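Local coordinates for protein aspartate--tRNA(Asp/Asn) ligase (Sulfolobus tokodaii, PDB 1WYD) that attaches aspartate to both tRNA(Asp) and tRNA(Asn), first activating the amino acid with ATP to form Asp-AMP and then transferring it to the acceptor end of the tRNA, at residues Q65-Q70 against S96-P101; T216-A221 against Q412-I417; Y317-W322 against D345-F350. All coordinates share one frame; numbering follows the deposited sequence.

Contact 1. Residues Q65-Q70 against S96-P101; sequences QESVIQ and SKAKAP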
# COMPACT_ATOMS: atom_id res chain seq x y z
N GLN B 65 -9.50 34.38 -3.12
CA GLN B 65 -8.89 33.32 -2.33
C GLN B 65 -9.12 31.97 -3.03
O GLN B 65 -10.19 31.72 -3.62
CB GLN B 65 -9.44 33.31 -0.91
CG GLN B 65 -9.17 34.60 -0.15
CD GLN B 65 -9.71 34.51 1.27
OE1 GLN B 65 -9.09 33.90 2.14
NE2 GLN B 65 -10.85 35.11 1.51
N GLU B 66 -8.07 31.15 -2.97
CA GLU B 66 -7.97 29.81 -3.57
C GLU B 66 -7.74 29.75 -5.09
O GLU B 66 -7.59 28.67 -5.64
CB GLU B 66 -9.09 28.84 -3.12
CG GLU B 66 -9.04 28.39 -1.65
CD GLU B 66 -7.65 28.04 -1.11
OE1 GLU B 66 -7.16 28.80 -0.24
OE2 GLU B 66 -7.03 27.02 -1.52
N SER B 67 -7.70 30.90 -5.76
CA SER B 67 -7.16 30.94 -7.12
C SER B 67 -5.71 30.50 -7.17
O SER B 67 -4.92 30.70 -6.21
CB SER B 67 -7.25 32.33 -7.69
OG SER B 67 -8.57 32.80 -7.61
N VAL B 68 -5.34 29.90 -8.28
CA VAL B 68 -4.01 29.38 -8.44
C VAL B 68 -3.23 30.37 -9.29
O VAL B 68 -3.65 30.71 -10.40
CB VAL B 68 -4.05 27.99 -9.11
CG1 VAL B 68 -2.67 27.52 -9.43
CG2 VAL B 68 -4.83 26.99 -8.24
N ILE B 69 -2.10 30.85 -8.75
CA ILE B 69 -1.31 31.81 -9.48
C ILE B 69 0.16 31.43 -9.62
O ILE B 69 0.70 30.61 -8.87
CB ILE B 69 -1.46 33.30 -8.91
CG1 ILE B 69 -0.78 33.50 -7.54
CG2 ILE B 69 -2.87 33.75 -8.88
CD1 ILE B 69 -0.78 34.95 -7.08
N GLN B 70 0.78 32.05 -10.63
CA GLN B 70 2.22 32.10 -10.82
C GLN B 70 2.64 33.51 -10.46
O GLN B 70 2.02 34.48 -10.91
CB GLN B 70 2.51 31.89 -12.29
CG GLN B 70 3.62 30.94 -12.61
CD GLN B 70 3.78 30.73 -14.11
OE1 GLN B 70 4.84 30.33 -14.57
NE2 GLN B 70 2.72 31.01 -14.86
N SER B 96 -5.76 29.43 -12.70
CA SER B 96 -7.08 28.90 -12.45
C SER B 96 -7.78 29.81 -11.40
O SER B 96 -7.35 29.91 -10.24
CB SER B 96 -6.94 27.45 -11.97
OG SER B 96 -8.20 26.84 -11.76
N LYS B 97 -8.85 30.46 -11.84
CA LYS B 97 -9.58 31.43 -11.03
C LYS B 97 -10.62 30.67 -10.21
O LYS B 97 -11.19 29.72 -10.69
CB LYS B 97 -10.23 32.47 -11.94
CG LYS B 97 -10.65 33.80 -11.29
CD LYS B 97 -11.90 34.43 -12.00
CE LYS B 97 -11.55 35.03 -13.38
NZ LYS B 97 -12.59 35.98 -13.91
N ALA B 98 -10.83 31.05 -8.96
CA ALA B 98 -11.83 30.41 -8.12
C ALA B 98 -13.07 31.28 -7.97
O ALA B 98 -12.97 32.49 -7.79
CB ALA B 98 -11.24 30.10 -6.75
N LYS B 99 -14.24 30.67 -8.06
CA LYS B 99 -15.49 31.32 -7.68
C LYS B 99 -15.39 31.94 -6.27
O LYS B 99 -14.64 31.48 -5.39
CB LYS B 99 -16.67 30.35 -7.75
CG LYS B 99 -16.96 29.82 -9.15
CD LYS B 99 -18.48 29.74 -9.39
CE LYS B 99 -18.83 28.88 -10.61
NZ LYS B 99 -18.27 29.40 -11.91
N ALA B 100 -16.16 33.01 -6.07
CA ALA B 100 -16.15 33.75 -4.81
C ALA B 100 -17.61 34.04 -4.49
O ALA B 100 -18.40 34.22 -5.41
CB ALA B 100 -15.38 35.02 -4.98
N PRO B 101 -17.96 34.06 -3.20
CA PRO B 101 -17.03 33.78 -2.11
C PRO B 101 -16.89 32.28 -1.93
O PRO B 101 -17.65 31.49 -2.54
CB PRO B 101 -17.77 34.34 -0.90
CG PRO B 101 -19.22 34.04 -1.22
CD PRO B 101 -19.31 34.37 -2.69
O HOH W 1 -12.88 32.79 -4.15
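V68 and S96 form an antiparallel hydrogen-bonded pair beside the N-terminal OB-fold, where the loop after strand 91-94 runs along the start of strand 68-77. The backbone evidence is uneven: V68 N gives a nearly straight bond of 2.8 Å to S96 O, in the carbonyl plane (N-H...O 169°), whereas S96 N to V68 O is weak at 3.4 Å. S67 CA adds a C-H...O contact to that same S96 O, at 3.3 Å. Past this single bridge a backbone N-H turns to a side-chain acceptor. The hydroxyl of S67, set beside its own backbone N (chi1 -55°), takes the N-H of A98 at OG, 3.2 Å away, and is also hydrogen-bonded to T64 OG1.

Apolar contact is thin: the CB atoms of V68 and S96 lie 4.1 Å apart on one face of the sheet. Separately, the methyl of A98 points into the first segment and packs on a carbonyl, its CB 3.7 Å from Q65 O. Outside the two segments, E66 is salt-bridged to R40 and R126, and S96 OG is hydrogen-bonded to M391 O of the second subunit. Farther along, one water donates to both Q65 O and K99 O, standing 2.9 Å from Q65 O.

Contact 2. Residues T216-A221 against Q412-I417; sequences TPFHLA and QSVKEI. With SO4 (sulfate ion), chain G.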
# COMPACT_ATOMS: atom_id res chain seq x y z
N THR B 216 -20.14 4.41 17.39
CA THR B 216 -19.13 4.93 18.32
C THR B 216 -17.98 5.62 17.56
O THR B 216 -17.94 5.59 16.33
CB THR B 216 -18.59 3.81 19.28
OG1 THR B 216 -17.89 2.80 18.53
CG2 THR B 216 -19.74 3.05 20.02
N PRO B 217 -17.08 6.29 18.27
CA PRO B 217 -15.93 6.89 17.59
C PRO B 217 -15.03 5.82 16.99
O PRO B 217 -15.00 4.68 17.47
CB PRO B 217 -15.25 7.67 18.70
CG PRO B 217 -16.37 7.95 19.67
CD PRO B 217 -17.10 6.64 19.70
N PHE B 218 -14.35 6.19 15.90
CA PHE B 218 -13.39 5.32 15.25
C PHE B 218 -13.94 4.02 14.75
O PHE B 218 -13.42 2.96 15.07
CB PHE B 218 -12.20 5.08 16.16
CG PHE B 218 -11.33 6.25 16.24
CD1 PHE B 218 -11.55 7.22 17.21
CD2 PHE B 218 -10.33 6.44 15.28
CE1 PHE B 218 -10.76 8.35 17.27
CE2 PHE B 218 -9.53 7.57 15.32
CZ PHE B 218 -9.76 8.54 16.32
N HIS B 219 -14.99 4.12 13.94
CA HIS B 219 -15.56 2.93 13.38
C HIS B 219 -16.00 3.13 11.94
O HIS B 219 -17.14 2.78 11.59
CB HIS B 219 -16.75 2.50 14.21
CG HIS B 219 -16.40 1.59 15.33
ND1 HIS B 219 -15.82 2.04 16.50
CD2 HIS B 219 -16.54 0.25 15.46
CE1 HIS B 219 -15.59 1.02 17.30
NE2 HIS B 219 -16.04 -0.08 16.70
N LEU B 220 -15.10 3.65 11.10
CA LEU B 220 -15.34 3.73 9.65
C LEU B 220 -15.62 2.35 9.02
O LEU B 220 -15.18 1.34 9.54
CB LEU B 220 -14.18 4.46 8.94
CG LEU B 220 -13.82 5.88 9.44
CD1 LEU B 220 -12.75 6.50 8.59
CD2 LEU B 220 -15.06 6.81 9.52
N ALA B 221 -16.41 2.30 7.93
CA ALA B 221 -16.71 1.03 7.29
C ALA B 221 -15.58 0.58 6.37
O ALA B 221 -15.36 -0.63 6.17
CB ALA B 221 -18.06 1.14 6.46
N GLN B 412 -8.81 13.54 17.84
CA GLN B 412 -9.73 12.61 18.49
C GLN B 412 -10.91 12.21 17.58
O GLN B 412 -11.90 11.67 18.06
CB GLN B 412 -10.28 13.23 19.78
CG GLN B 412 -9.25 13.51 20.89
CD GLN B 412 -8.41 12.27 21.23
OE1 GLN B 412 -8.91 11.34 21.86
NE2 GLN B 412 -7.15 12.25 20.80
N SER B 413 -10.82 12.46 16.28
CA SER B 413 -11.88 11.96 15.39
C SER B 413 -11.29 11.33 14.13
O SER B 413 -10.49 11.94 13.41
CB SER B 413 -12.88 13.04 15.04
OG SER B 413 -13.89 12.56 14.14
N VAL B 414 -11.70 10.10 13.87
CA VAL B 414 -11.31 9.38 12.67
C VAL B 414 -11.81 10.04 11.38
O VAL B 414 -11.22 9.86 10.32
CB VAL B 414 -11.80 7.94 12.75
CG1 VAL B 414 -13.29 7.84 12.36
CG2 VAL B 414 -10.93 7.05 11.91
N LYS B 415 -12.87 10.83 11.46
CA LYS B 415 -13.39 11.48 10.26
C LYS B 415 -12.61 12.74 10.05
O LYS B 415 -12.72 13.39 9.03
CB LYS B 415 -14.87 11.82 10.40
CG LYS B 415 -15.75 10.66 10.83
CD LYS B 415 -16.89 11.18 11.74
CE LYS B 415 -17.95 11.88 10.91
NZ LYS B 415 -19.14 12.14 11.76
N GLU B 416 -11.84 13.11 11.05
CA GLU B 416 -10.92 14.20 10.89
C GLU B 416 -9.53 13.73 10.41
O GLU B 416 -8.70 14.55 10.03
CB GLU B 416 -10.82 14.96 12.19
CG GLU B 416 -12.15 15.36 12.77
CD GLU B 416 -12.16 16.80 13.18
OE1 GLU B 416 -11.09 17.32 13.65
OE2 GLU B 416 -13.25 17.41 13.05
N ILE B 417 -9.28 12.43 10.41
CA ILE B 417 -7.99 11.91 9.94
C ILE B 417 -8.11 11.40 8.50
O ILE B 417 -7.26 11.70 7.64
CB ILE B 417 -7.45 10.84 10.94
CG1 ILE B 417 -6.92 11.53 12.21
CG2 ILE B 417 -6.34 9.99 10.31
CD1 ILE B 417 -6.97 10.71 13.52
S SO4 G . -15.55 9.65 15.31
O1 SO4 G . -15.80 10.42 16.53
O2 SO4 G . -16.73 8.82 15.01
O3 SO4 G . -14.36 8.81 15.53
O4 SO4 G . -15.31 10.59 14.21
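F218 and V414 make the tight part of this contact, their side chains sliding past each other in opposite directions. CB and CG2 of V414 lie against the CD2 side of the phenyl ring, with V414 CB 3.3 Å from F218 CD2, while V414 N sits 3.5 Å above one ring face, offset toward the rim. I417 CD1 comes to the ring edge, near its plane. The CG1 branch lies between the valine's backbone N and carbonyl carbon (chi1 81°), which directs it to L220; the two side chains meet tip to tip, L220 CD2 at 3.5 Å from V414 CG1.

On the polar side no direct hydrogen bond joins the segments. A sulfate, probably from the crystallisation liquor, is gripped by backbone N-H groups of both: F218 N donates to its O3 at 2.6 Å (N-H...O 152°), and V414 N reaches the same oxygen weakly at 3.4 Å. The loose, solvent side holds exposed Q412 and H219, whose CB atoms point away from the opposing segment; H219 donates from ND1 to P217 O, 2.9 Å away, with that oxygen in the ring plane. F218 O is held by R403, a predicted ATP-binding residue, so the contact probably borders the ATP site of a class II synthetase core, where strands 201-209 and 222-231 with their loop match motif 2, and strand 394-400 with helix 401-409 matches motif 3.

Contact 3. Residues Y317-W322 against D345-F350; sequences YFIVDW and DLIYKF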
# COMPACT_ATOMS: atom_id res chain seq x y z
N TYR B 317 0.22 0.83 26.65
CA TYR B 317 0.37 -0.45 27.27
C TYR B 317 -0.27 -1.56 26.41
O TYR B 317 -1.24 -1.32 25.67
CB TYR B 317 -0.24 -0.39 28.67
CG TYR B 317 -1.68 0.03 28.71
CD1 TYR B 317 -2.68 -0.90 28.89
CD2 TYR B 317 -2.05 1.35 28.55
CE1 TYR B 317 -4.03 -0.54 28.91
CE2 TYR B 317 -3.38 1.74 28.56
CZ TYR B 317 -4.38 0.78 28.75
OH TYR B 317 -5.72 1.16 28.76
N PHE B 318 0.27 -2.77 26.51
CA PHE B 318 -0.36 -3.96 25.93
C PHE B 318 -1.30 -4.60 26.94
O PHE B 318 -0.96 -4.72 28.11
CB PHE B 318 0.71 -5.03 25.64
CG PHE B 318 1.64 -4.72 24.49
CD1 PHE B 318 2.97 -4.45 24.73
CD2 PHE B 318 1.20 -4.83 23.16
CE1 PHE B 318 3.85 -4.21 23.67
CE2 PHE B 318 2.08 -4.60 22.09
CZ PHE B 318 3.39 -4.29 22.35
N ILE B 319 -2.48 -5.05 26.50
CA ILE B 319 -3.23 -6.03 27.25
C ILE B 319 -3.07 -7.43 26.63
O ILE B 319 -3.71 -7.77 25.62
CB ILE B 319 -4.70 -5.69 27.39
CG1 ILE B 319 -4.89 -4.31 28.01
CG2 ILE B 319 -5.36 -6.73 28.28
CD1 ILE B 319 -6.37 -3.99 28.24
N VAL B 320 -2.25 -8.24 27.30
CA VAL B 320 -1.85 -9.59 26.87
C VAL B 320 -2.64 -10.73 27.51
O VAL B 320 -3.37 -10.55 28.50
CB VAL B 320 -0.32 -9.81 27.10
CG1 VAL B 320 0.49 -8.70 26.46
CG2 VAL B 320 -0.01 -9.90 28.56
N ASP B 321 -2.49 -11.92 26.95
CA ASP B 321 -3.07 -13.13 27.52
C ASP B 321 -4.61 -13.05 27.76
O ASP B 321 -5.08 -13.38 28.86
CB ASP B 321 -2.30 -13.56 28.80
CG ASP B 321 -0.79 -13.83 28.53
OD1 ASP B 321 0.00 -13.96 29.49
OD2 ASP B 321 -0.31 -13.95 27.40
N TRP B 322 -5.39 -12.68 26.74
CA TRP B 322 -6.87 -12.74 26.84
C TRP B 322 -7.47 -14.18 26.99
O TRP B 322 -6.79 -15.16 26.67
CB TRP B 322 -7.53 -12.02 25.64
CG TRP B 322 -7.25 -10.53 25.59
CD1 TRP B 322 -6.08 -9.93 25.26
CD2 TRP B 322 -8.17 -9.46 25.87
NE1 TRP B 322 -6.19 -8.57 25.33
CE2 TRP B 322 -7.47 -8.25 25.70
CE3 TRP B 322 -9.52 -9.40 26.25
CZ2 TRP B 322 -8.06 -6.99 25.89
CZ3 TRP B 322 -10.12 -8.15 26.45
CH2 TRP B 322 -9.38 -6.96 26.26
N ASP B 345 -3.69 -6.99 22.90
CA ASP B 345 -4.07 -5.71 22.30
C ASP B 345 -3.04 -4.67 22.69
O ASP B 345 -2.52 -4.71 23.81
CB ASP B 345 -5.46 -5.28 22.77
CG ASP B 345 -6.55 -6.23 22.33
OD1 ASP B 345 -6.22 -7.28 21.76
OD2 ASP B 345 -7.76 -6.05 22.53
N LEU B 346 -2.72 -3.75 21.78
CA LEU B 346 -1.99 -2.55 22.17
C LEU B 346 -2.95 -1.39 22.29
O LEU B 346 -3.59 -1.00 21.30
CB LEU B 346 -0.85 -2.19 21.21
CG LEU B 346 -0.04 -0.93 21.61
CD1 LEU B 346 0.71 -1.09 22.99
CD2 LEU B 346 0.93 -0.52 20.55
N ILE B 347 -3.03 -0.84 23.50
CA ILE B 347 -3.83 0.35 23.80
C ILE B 347 -3.00 1.61 23.90
O ILE B 347 -1.95 1.63 24.60
CB ILE B 347 -4.60 0.17 25.13
CG1 ILE B 347 -5.19 -1.24 25.25
CG2 ILE B 347 -5.64 1.30 25.32
CD1 ILE B 347 -6.39 -1.50 24.33
N TYR B 348 -3.48 2.66 23.25
CA TYR B 348 -3.04 4.03 23.53
C TYR B 348 -4.12 4.83 24.25
O TYR B 348 -5.14 5.17 23.64
CB TYR B 348 -2.65 4.75 22.25
CG TYR B 348 -2.38 6.22 22.46
CD1 TYR B 348 -3.28 7.19 22.01
CD2 TYR B 348 -1.24 6.65 23.13
CE1 TYR B 348 -3.03 8.54 22.20
CE2 TYR B 348 -1.00 7.99 23.32
CZ TYR B 348 -1.89 8.93 22.84
OH TYR B 348 -1.63 10.28 23.05
N LYS B 349 -3.85 5.17 25.51
CA LYS B 349 -4.84 5.71 26.47
C LYS B 349 -6.11 4.86 26.61
O LYS B 349 -6.15 3.94 27.40
CB LYS B 349 -5.16 7.19 26.20
CG LYS B 349 -3.92 8.08 26.29
CD LYS B 349 -4.24 9.56 26.35
CE LYS B 349 -2.93 10.32 26.17
NZ LYS B 349 -3.04 11.80 26.05
N PHE B 350 -7.15 5.14 25.83
CA PHE B 350 -8.33 4.29 25.83
C PHE B 350 -8.70 3.83 24.42
O PHE B 350 -9.86 3.50 24.16
CB PHE B 350 -9.53 5.03 26.46
CG PHE B 350 -9.89 6.31 25.74
CD1 PHE B 350 -9.38 7.53 26.18
CD2 PHE B 350 -10.73 6.29 24.62
CE1 PHE B 350 -9.68 8.73 25.52
CE2 PHE B 350 -11.03 7.46 23.94
CZ PHE B 350 -10.50 8.69 24.39
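I347 lies over one face of the Y317 ring, its CB 3.9 Å from the ring centroid and 21° off the normal. The tyrosine takes the position between its backbone N and carbonyl carbon (chi1 57°), which swings the ring across to the partner strand and lets OH donate to K349 O, at the ring edge, over 3.1 Å. On the opposite sheet face F318 and L346 repeat the CH-pi theme: L346 CD1 stands 3.9 Å from the F318 ring centroid, offset toward the rim.

At the other end W322 and D345 cross at about a right angle, planes 29° apart, with D345 OD2 3.5 Å from W322 CZ2. W322 NE1 donates to I319 O at 2.6 Å, and D345 N reaches that oxygen from the opposite face of the carbonyl plane. D345 OD1 is salt-bridged to R327, and D345 lies next to E352 and S355, both predicted to bind magnesium.

Between the two faces runs an antiparallel ladder, Y317 with I347 and I319 with D345 hydrogen-bonded, F318 with L346 non-hydrogen-bonded. It forms part of the class II catalytic sheet, flanked by strands 276-279 and 351-358; F318 and L346 pack on helix 235-256, while Y317 and I347 face helix 302-312.

How the contacts relate
From the N terminus, contact 1 comes first: it closes a mostly strand-built loop of 25 residues and ties the start of strand 68-77 to the loop after strand 91-94. The chain then enters the synthetase domain, where contact 2 opens at 216-221 and closes 190 residues later at 412-417, joining the loop between strands 201-209 and 222-231 to the loop after helix 401-409. Contact 3 opens and closes within that span, pairing strands 316-320 and 343-348. Contacts 2 and 3 have centres about 19 Å apart and touch where Q412 packs on F350. Contact 1 stands apart, its centre about 48 Å from that of contact 3, on opposite sides of the chain's centre.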